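Local structure of probable leucine/isoleucine/valine-binding protein (Rhodopirellula baltica, 4KV7) at residues Ile233-Ala247 and Ser259-Gln271. The protein probably binds leucine, isoleucine, valine or related small ligands in the manner of a periplasmic solute-binding protein. The protein carries 1 engineered substitution. Numbering follows the deposited sequence.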
ATOM      1  N   ILE A 233     -12.882 -16.115   0.246  1.00 13.42           N
ATOM      2  CA  ILE A 233     -12.208 -17.298  -0.278  1.00 15.03           C
ATOM      3  C   ILE A 233     -12.677 -18.579   0.406  1.00 16.41           C
ATOM      4  O   ILE A 233     -12.936 -19.586  -0.264  1.00 17.52           O
ATOM      5  CB  ILE A 233     -10.693 -17.151  -0.207  1.00 15.28           C
ATOM      6  CG1 ILE A 233     -10.255 -16.103  -1.233  1.00 14.31           C
ATOM      7  CG2 ILE A 233     -10.004 -18.488  -0.480  1.00 18.18           C
ATOM      8  CD1 ILE A 233      -8.857 -15.591  -1.027  1.00 21.50           C
ATOM      9  N   ARG A 234     -12.818 -18.543   1.729  1.00 15.17           N
ATOM     10  CA  ARG A 234     -13.325 -19.698   2.460  1.00 17.42           C
ATOM     11  C   ARG A 234     -14.722 -20.067   1.986  1.00 16.45           C
ATOM     12  O   ARG A 234     -15.026 -21.239   1.764  1.00 18.34           O
ATOM     13  CB  ARG A 234     -13.367 -19.419   3.967  1.00 19.69           C
ATOM     14  CG  ARG A 234     -12.017 -19.496   4.651  1.00 20.96           C
ATOM     15  CD  ARG A 234     -12.152 -19.525   6.169  1.00 23.51           C
ATOM     16  NE  ARG A 234     -10.846 -19.489   6.822  1.00 28.22           N
ATOM     17  CZ  ARG A 234     -10.096 -20.560   7.065  1.00 30.05           C
ATOM     18  NH1 ARG A 234     -10.516 -21.770   6.714  1.00 35.55           N
ATOM     19  NH2 ARG A 234      -8.917 -20.420   7.663  1.00 30.23           N
HETATM   20  N   MSE A 235     -15.574 -19.058   1.843  1.00 16.07           N
HETATM   21  CA  MSE A 235     -16.957 -19.286   1.440  1.00 17.54           C
HETATM   22  C   MSE A 235     -17.091 -19.732  -0.003  1.00 17.24           C
HETATM   23  O   MSE A 235     -17.950 -20.552  -0.329  1.00 19.05           O
HETATM   24  CB  MSE A 235     -17.790 -18.036   1.679  1.00 18.47           C
HETATM   25  CG  MSE A 235     -18.042 -17.789   3.141  1.00 22.64           C
HETATM   26 SE   MSE A 235     -19.381 -16.422   3.447  1.00 46.76          SE
HETATM   27  CE  MSE A 235     -20.341 -16.546   1.806  1.00 16.51           C
ATOM     28  N   ALA A 236     -16.250 -19.187  -0.868  1.00 16.59           N
ATOM     29  CA  ALA A 236     -16.231 -19.619  -2.257  1.00 16.68           C
ATOM     30  C   ALA A 236     -15.956 -21.116  -2.316  1.00 20.32           C
ATOM     31  O   ALA A 236     -16.680 -21.858  -2.973  1.00 19.30           O
ATOM     32  CB  ALA A 236     -15.171 -18.851  -3.025  1.00 16.21           C
ATOM     33  N   ARG A 237     -14.919 -21.558  -1.612  1.00 22.03           N
ATOM     34  CA  ARG A 237     -14.530 -22.962  -1.663  1.00 25.61           C
ATOM     35  C   ARG A 237     -15.619 -23.869  -1.059  1.00 22.97           C
ATOM     36  O   ARG A 237     -15.828 -24.991  -1.525  1.00 26.05           O
ATOM     37  CB  ARG A 237     -13.141 -23.172  -1.029  1.00 28.39           C
ATOM     38  CG  ARG A 237     -12.032 -22.289  -1.653  1.00 35.95           C
ATOM     39  CD  ARG A 237     -10.617 -22.850  -1.438  1.00 34.82           C
ATOM     40  NE  ARG A 237      -9.569 -21.840  -1.614  1.00 36.16           N
ATOM     41  CZ  ARG A 237      -9.031 -21.503  -2.785  1.00 31.45           C
ATOM     42  NH1 ARG A 237      -8.082 -20.577  -2.839  1.00 37.77           N
ATOM     43  NH2 ARG A 237      -9.440 -22.087  -3.903  1.00 35.76           N
HETATM   44  N   MSE A 238     -16.341 -23.364  -0.057  1.00 21.93           N
HETATM   45  CA  MSE A 238     -17.475 -24.086   0.526  1.00 27.68           C
HETATM   46  C   MSE A 238     -18.657 -24.147  -0.440  1.00 22.71           C
HETATM   47  O   MSE A 238     -19.451 -25.084  -0.399  1.00 26.68           O
HETATM   48  CB  MSE A 238     -17.930 -23.427   1.834  1.00 24.78           C
HETATM   49  CG  MSE A 238     -16.887 -23.415   2.944  1.00 33.26           C
HETATM   50 SE   MSE A 238     -16.630 -25.131   3.815  0.33 43.34          SE
HETATM   51  CE  MSE A 238     -18.434 -25.359   4.509  1.00 39.77           C
ATOM     52  N   ASN A 239     -18.768 -23.131  -1.294  1.00 23.13           N
ATOM     53  CA  ASN A 239     -19.840 -23.040  -2.283  1.00 24.24           C
ATOM     54  C   ASN A 239     -19.452 -23.618  -3.641  1.00 24.09           C
ATOM     55  O   ASN A 239     -20.076 -23.299  -4.661  1.00 24.60           O
ATOM     56  CB  ASN A 239     -20.300 -21.587  -2.462  1.00 25.19           C
ATOM     57  CG  ASN A 239     -21.271 -21.141  -1.384  1.00 28.91           C
ATOM     58  OD1 ASN A 239     -20.868 -20.651  -0.330  1.00 29.47           O
ATOM     59  ND2 ASN A 239     -22.561 -21.306  -1.646  1.00 29.63           N
ATOM     60  N   ASN A 240     -18.415 -24.453  -3.654  1.00 22.63           N
ATOM     61  CA  ASN A 240     -18.012 -25.183  -4.857  1.00 24.63           C
ATOM     62  C   ASN A 240     -17.481 -24.270  -5.964  1.00 25.60           C
ATOM     63  O   ASN A 240     -17.713 -24.515  -7.150  1.00 25.49           O
ATOM     64  CB  ASN A 240     -19.175 -26.059  -5.360  1.00 25.63           C
ATOM     65  CG  ASN A 240     -18.731 -27.125  -6.344  1.00 30.62           C
ATOM     66  OD1 ASN A 240     -17.544 -27.441  -6.438  1.00 40.57           O
ATOM     67  ND2 ASN A 240     -19.685 -27.683  -7.084  1.00 29.85           N
ATOM     68  N   PHE A 241     -16.756 -23.226  -5.567  1.00 22.16           N
ATOM     69  CA  PHE A 241     -16.249 -22.235  -6.509  1.00 21.02           C
ATOM     70  C   PHE A 241     -14.765 -21.995  -6.264  1.00 19.64           C
ATOM     71  O   PHE A 241     -14.385 -21.495  -5.206  1.00 21.88           O
ATOM     72  CB  PHE A 241     -17.028 -20.931  -6.335  1.00 19.35           C
ATOM     73  CG  PHE A 241     -16.603 -19.822  -7.258  1.00 20.50           C
ATOM     74  CD1 PHE A 241     -16.507 -20.026  -8.629  1.00 22.72           C
ATOM     75  CD2 PHE A 241     -16.354 -18.557  -6.754  1.00 22.51           C
ATOM     76  CE1 PHE A 241     -16.133 -18.990  -9.472  1.00 23.38           C
ATOM     77  CE2 PHE A 241     -15.983 -17.519  -7.591  1.00 22.00           C
ATOM     78  CZ  PHE A 241     -15.881 -17.740  -8.953  1.00 23.83           C
ATOM     79  N   ASN A 242     -13.932 -22.338  -7.245  1.00 20.39           N
ATOM     80  CA  ASN A 242     -12.484 -22.242  -7.091  1.00 22.98           C
ATOM     81  C   ASN A 242     -11.779 -21.557  -8.265  1.00 20.97           C
ATOM     82  O   ASN A 242     -10.980 -22.175  -8.971  1.00 22.75           O
ATOM     83  CB  ASN A 242     -11.882 -23.633  -6.858  1.00 25.54           C
ATOM     84  CG  ASN A 242     -12.356 -24.269  -5.560  1.00 30.69           C
ATOM     85  OD1 ASN A 242     -11.816 -23.990  -4.488  1.00 33.12           O
ATOM     86  ND2 ASN A 242     -13.362 -25.129  -5.652  1.00 31.68           N
ATOM     87  N   PRO A 243     -12.058 -20.267  -8.475  1.00 18.47           N
ATOM     88  CA  PRO A 243     -11.376 -19.537  -9.544  1.00 16.96           C
ATOM     89  C   PRO A 243      -9.948 -19.224  -9.127  1.00 17.16           C
ATOM     90  O   PRO A 243      -9.579 -19.466  -7.976  1.00 18.67           O
ATOM     91  CB  PRO A 243     -12.158 -18.231  -9.598  1.00 16.62           C
ATOM     92  CG  PRO A 243     -12.524 -17.996  -8.148  1.00 15.62           C
ATOM     93  CD  PRO A 243     -12.887 -19.375  -7.642  1.00 17.44           C
ATOM     94  N   GLN A 244      -9.156 -18.674 -10.035  1.00 16.27           N
ATOM     95  CA  GLN A 244      -7.889 -18.083  -9.637  1.00 16.03           C
ATOM     96  C   GLN A 244      -8.177 -16.776  -8.912  1.00 13.97           C
ATOM     97  O   GLN A 244      -8.766 -15.863  -9.491  1.00 14.74           O
ATOM     98  CB  GLN A 244      -7.027 -17.802 -10.864  1.00 16.38           C
ATOM     99  CG  GLN A 244      -5.735 -17.067 -10.549  1.00 17.07           C
ATOM    100  CD  GLN A 244      -4.774 -17.906  -9.730  1.00 16.85           C
ATOM    101  OE1 GLN A 244      -4.294 -18.936 -10.192  1.00 19.81           O
ATOM    102  NE2 GLN A 244      -4.469 -17.456  -8.516  1.00 15.82           N
ATOM    103  N   PHE A 245      -7.769 -16.682  -7.648  1.00 13.28           N
ATOM    104  CA  PHE A 245      -7.907 -15.445  -6.888  1.00 12.29           C
ATOM    105  C   PHE A 245      -6.639 -14.626  -7.022  1.00 11.69           C
ATOM    106  O   PHE A 245      -5.535 -15.175  -6.966  1.00 13.79           O
ATOM    107  CB  PHE A 245      -8.187 -15.744  -5.412  1.00 13.46           C
ATOM    108  CG  PHE A 245      -9.558 -16.301  -5.157  1.00 13.60           C
ATOM    109  CD1 PHE A 245     -10.669 -15.476  -5.229  1.00 14.22           C
ATOM    110  CD2 PHE A 245      -9.738 -17.640  -4.852  1.00 15.53           C
ATOM    111  CE1 PHE A 245     -11.931 -15.965  -4.994  1.00 15.57           C
ATOM    112  CE2 PHE A 245     -11.004 -18.139  -4.615  1.00 16.41           C
ATOM    113  CZ  PHE A 245     -12.103 -17.294  -4.687  1.00 17.18           C
ATOM    114  N   LEU A 246      -6.799 -13.323  -7.206  1.00 10.77           N
ATOM    115  CA  LEU A 246      -5.658 -12.409  -7.279  1.00 10.64           C
ATOM    116  C   LEU A 246      -5.907 -11.237  -6.350  1.00 12.08           C
ATOM    117  O   LEU A 246      -6.917 -10.546  -6.483  1.00 17.55           O
ATOM    118  CB  LEU A 246      -5.450 -11.865  -8.694  1.00 12.53           C
ATOM    119  CG  LEU A 246      -5.253 -12.911  -9.794  1.00 11.78           C
ATOM    120  CD1 LEU A 246      -6.570 -13.270 -10.484  1.00 13.21           C
ATOM    121  CD2 LEU A 246      -4.228 -12.431 -10.810  1.00 14.69           C
ATOM    122  N   ALA A 247      -4.980 -10.988  -5.432  1.00  9.73           N
ATOM    123  CA  ALA A 247      -5.125  -9.931  -4.436  1.00  9.71           C
ATOM    124  C   ALA A 247      -4.244  -8.749  -4.804  1.00  8.83           C
ATOM    125  O   ALA A 247      -3.058  -8.921  -5.113  1.00  9.52           O
ATOM    126  CB  ALA A 247      -4.726 -10.461  -3.075  1.00 10.43           C
ATOM    127  N   SER A 259      -4.336 -15.937   7.837  1.00 17.94           N
ATOM    128  CA  SER A 259      -5.737 -16.235   8.110  1.00 18.16           C
ATOM    129  C   SER A 259      -6.200 -17.511   7.415  1.00 18.34           C
ATOM    130  O   SER A 259      -6.936 -18.311   7.996  1.00 20.07           O
ATOM    131  CB  SER A 259      -6.620 -15.062   7.681  1.00 18.23           C
ATOM    132  OG  SER A 259      -7.989 -15.386   7.882  1.00 22.06           O
ATOM    133  N   LEU A 260      -5.772 -17.698   6.171  1.00 18.21           N
ATOM    134  CA  LEU A 260      -6.280 -18.796   5.355  1.00 17.94           C
ATOM    135  C   LEU A 260      -5.511 -20.098   5.474  1.00 20.43           C
ATOM    136  O   LEU A 260      -6.057 -21.165   5.183  1.00 21.37           O
ATOM    137  CB  LEU A 260      -6.305 -18.391   3.883  1.00 17.66           C
ATOM    138  CG  LEU A 260      -7.429 -17.449   3.475  1.00 16.30           C
ATOM    139  CD1 LEU A 260      -7.223 -17.006   2.038  1.00 15.76           C
ATOM    140  CD2 LEU A 260      -8.773 -18.130   3.641  1.00 17.81           C
ATOM    141  N   GLY A 261      -4.247 -20.021   5.884  1.00 18.99           N
ATOM    142  CA  GLY A 261      -3.397 -21.199   5.925  1.00 22.29           C
ATOM    143  C   GLY A 261      -3.290 -21.869   4.566  1.00 24.10           C
ATOM    144  O   GLY A 261      -3.027 -21.205   3.562  1.00 24.43           O
ATOM    145  N   ASP A 262      -3.522 -23.180   4.529  1.00 27.70           N
ATOM    146  CA  ASP A 262      -3.451 -23.961   3.292  1.00 26.69           C
ATOM    147  C   ASP A 262      -4.371 -23.437   2.187  1.00 23.50           C
ATOM    148  O   ASP A 262      -4.119 -23.651   1.003  1.00 24.71           O
ATOM    149  CB  ASP A 262      -3.784 -25.434   3.571  1.00 30.99           C
ATOM    150  CG  ASP A 262      -2.788 -26.092   4.505  1.00 37.61           C
ATOM    151  OD1 ASP A 262      -1.603 -25.698   4.478  1.00 45.27           O
ATOM    152  OD2 ASP A 262      -3.190 -27.000   5.263  1.00 42.76           O
ATOM    153  N   LEU A 263      -5.435 -22.745   2.580  1.00 20.51           N
ATOM    154  CA  LEU A 263      -6.427 -22.272   1.627  1.00 21.99           C
ATOM    155  C   LEU A 263      -5.900 -21.097   0.805  1.00 20.44           C
ATOM    156  O   LEU A 263      -6.511 -20.701  -0.188  1.00 23.02           O
ATOM    157  CB  LEU A 263      -7.720 -21.874   2.344  1.00 22.55           C
ATOM    158  CG  LEU A 263      -8.679 -22.981   2.802  1.00 27.94           C
ATOM    159  CD1 LEU A 263      -8.026 -23.983   3.748  1.00 34.92           C
ATOM    160  CD2 LEU A 263      -9.916 -22.371   3.446  1.00 31.60           C
ATOM    161  N   ALA A 264      -4.768 -20.534   1.224  1.00 18.94           N
ATOM    162  CA  ALA A 264      -4.136 -19.443   0.485  1.00 20.48           C
ATOM    163  C   ALA A 264      -3.198 -19.958  -0.601  1.00 16.79           C
ATOM    164  O   ALA A 264      -2.742 -19.186  -1.442  1.00 17.26           O
ATOM    165  CB  ALA A 264      -3.389 -18.508   1.432  1.00 20.64           C
ATOM    166  N   ASN A 265      -2.904 -21.255  -0.572  1.00 17.50           N
ATOM    167  CA  ASN A 265      -2.009 -21.865  -1.551  1.00 18.06           C
ATOM    168  C   ASN A 265      -2.549 -21.677  -2.963  1.00 19.77           C
ATOM    169  O   ASN A 265      -3.651 -22.129  -3.285  1.00 20.92           O
ATOM    170  CB  ASN A 265      -1.825 -23.355  -1.244  1.00 20.70           C
ATOM    171  CG  ASN A 265      -0.591 -23.951  -1.907  1.00 23.06           C
ATOM    172  OD1 ASN A 265      -0.087 -23.431  -2.900  1.00 23.58           O
ATOM    173  ND2 ASN A 265      -0.104 -25.059  -1.357  1.00 28.74           N
ATOM    174  N   GLY A 266      -1.776 -20.993  -3.799  1.00 16.31           N
ATOM    175  CA  GLY A 266      -2.181 -20.772  -5.175  1.00 17.29           C
ATOM    176  C   GLY A 266      -2.667 -19.363  -5.464  1.00 16.15           C
ATOM    177  O   GLY A 266      -2.799 -18.984  -6.627  1.00 16.26           O
ATOM    178  N   ILE A 267      -2.929 -18.582  -4.421  1.00 13.89           N
ATOM    179  CA  ILE A 267      -3.340 -17.195  -4.610  1.00 13.12           C
ATOM    180  C   ILE A 267      -2.172 -16.370  -5.138  1.00 12.08           C
ATOM    181  O   ILE A 267      -1.034 -16.530  -4.692  1.00 13.18           O
ATOM    182  CB  ILE A 267      -3.848 -16.584  -3.292  1.00 14.25           C
ATOM    183  CG1 ILE A 267      -5.131 -17.288  -2.850  1.00 17.16           C
ATOM    184  CG2 ILE A 267      -4.105 -15.097  -3.443  1.00 14.48           C
ATOM    185  CD1 ILE A 267      -5.626 -16.822  -1.503  1.00 21.46           C
ATOM    186  N   VAL A 268      -2.448 -15.492  -6.101  1.00 11.00           N
ATOM    187  CA  VAL A 268      -1.444 -14.563  -6.614  1.00 11.57           C
ATOM    188  C   VAL A 268      -1.743 -13.192  -6.032  1.00 11.72           C
ATOM    189  O   VAL A 268      -2.902 -12.792  -5.953  1.00 13.13           O
ATOM    190  CB  VAL A 268      -1.472 -14.515  -8.153  1.00 12.94           C
ATOM    191  CG1 VAL A 268      -0.607 -13.392  -8.690  1.00 13.99           C
ATOM    192  CG2 VAL A 268      -1.027 -15.858  -8.730  1.00 14.14           C
ATOM    193  N   ALA A 269      -0.716 -12.487  -5.585  1.00 10.44           N
ATOM    194  CA  ALA A 269      -0.907 -11.166  -4.996  1.00 10.60           C
ATOM    195  C   ALA A 269       0.142 -10.212  -5.545  1.00 10.57           C
ATOM    196  O   ALA A 269       1.346 -10.485  -5.456  1.00 11.80           O
ATOM    197  CB  ALA A 269      -0.830 -11.232  -3.457  1.00 11.51           C
ATOM    198  N   THR A 270      -0.302  -9.091  -6.105  1.00  8.93           N
ATOM    199  CA  THR A 270       0.633  -8.118  -6.634  1.00  9.73           C
ATOM    200  C   THR A 270       1.138  -7.209  -5.521  1.00  9.12           C
ATOM    201  O   THR A 270       0.347  -6.692  -4.725  1.00 10.01           O
ATOM    202  CB  THR A 270       0.020  -7.280  -7.766  1.00  8.53           C
ATOM    203  OG1 THR A 270      -1.279  -6.821  -7.383  1.00  9.59           O
ATOM    204  CG2 THR A 270      -0.122  -8.107  -9.026  1.00 11.01           C
ATOM    205  N   GLN A 271       2.449  -7.003  -5.481  1.00  8.74           N
ATOM    206  CA  GLN A 271       3.075  -6.128  -4.502  1.00  8.58           C
ATOM    207  C   GLN A 271       3.693  -4.906  -5.157  1.00  8.44           C
ATOM    208  O   GLN A 271       4.040  -4.923  -6.343  1.00  9.29           O
ATOM    209  CB  GLN A 271       4.146  -6.890  -3.718  1.00  8.91           C
ATOM    210  CG  GLN A 271       3.668  -8.207  -3.109  1.00  9.84           C
ATOM    211  CD  GLN A 271       2.422  -8.044  -2.266  1.00  8.52           C
ATOM    212  OE1 GLN A 271       2.350  -7.166  -1.412  1.00  9.18           O
ATOM    213  NE2 GLN A 271       1.432  -8.888  -2.501  1.00  9.28           N
TER
HETATM  214  O   HOH W   1     -10.024 -17.457   7.815  1.00 36.26           O
HETATM  215  O   HOH W   2      -7.267 -22.746   6.945  1.00 46.86           O
HETATM  216  O   HOH W   3      -5.914 -21.019  -4.711  1.00 41.30           O
HETATM  217  O   HOH W   4      -1.960 -19.918  -9.133  1.00 20.94           O
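Phe245, Ala247, Val268 and Thr270 join strands 244-247 and 268-271 in parallel, the axes of these short segments 20° apart, through three backbone hydrogen bonds: Val268 N to Phe245 O, Ala247 N to Val268 O and Thr270 N to Ala247 O. Leu246 pairs with Val268 on one face of the sheet, Ala247 with Ala269 on the other.

At the start of this ladder Gln244 bends back at chi2 (67°), which brings its amide beside the turn 264-267. NE2 gives an almost straight bond to Gly266 O (2.9 Å) and a second to Phe245 O (3.0 Å), both acceptors lying in the amide plane; Phe245 O thus takes two donors, the other being Val268 N. Water 4 links Gln244 OE1 to Gly266 O. With an alanine here, Gly266 O and Phe245 O would each probably lose the side-chain NE2 donor, and water 4 its OE1 partner, leaving the turn less firmly tied to the start of the strand.

Two arginines of helix 226-238 reach backbone carbonyls of segment 259-271. Arg234, extended from CG to NE, slides past Leu260, whose CD2 lies over one guanidinium face, and its NH2 reaches Ser259 O at 2.9 Å; water 2 bridges NH2 to Leu260 O. Arg237 NH1 meets Leu263 O at 3.1 Å, tilted from the guanidinium plane, while NH2 binds Asn242 OD1 in that plane. Phe245 CE2 sits over one face of this group.

Between these polar grips, Ile233 CD1 meets Ile267 CD1 tip to tip in a tight 3.5 Å contact and touches Leu260 CD1 at 3.8 Å. Its CG1 rests over the centre of the Phe245 ring, with Pro243 CG on the opposite face.

Strand 244-247, helix 253-260 and strand 268-271 form a beta-alpha-beta crossover, the repeating element of the alpha/beta lobes of periplasmic binding proteins.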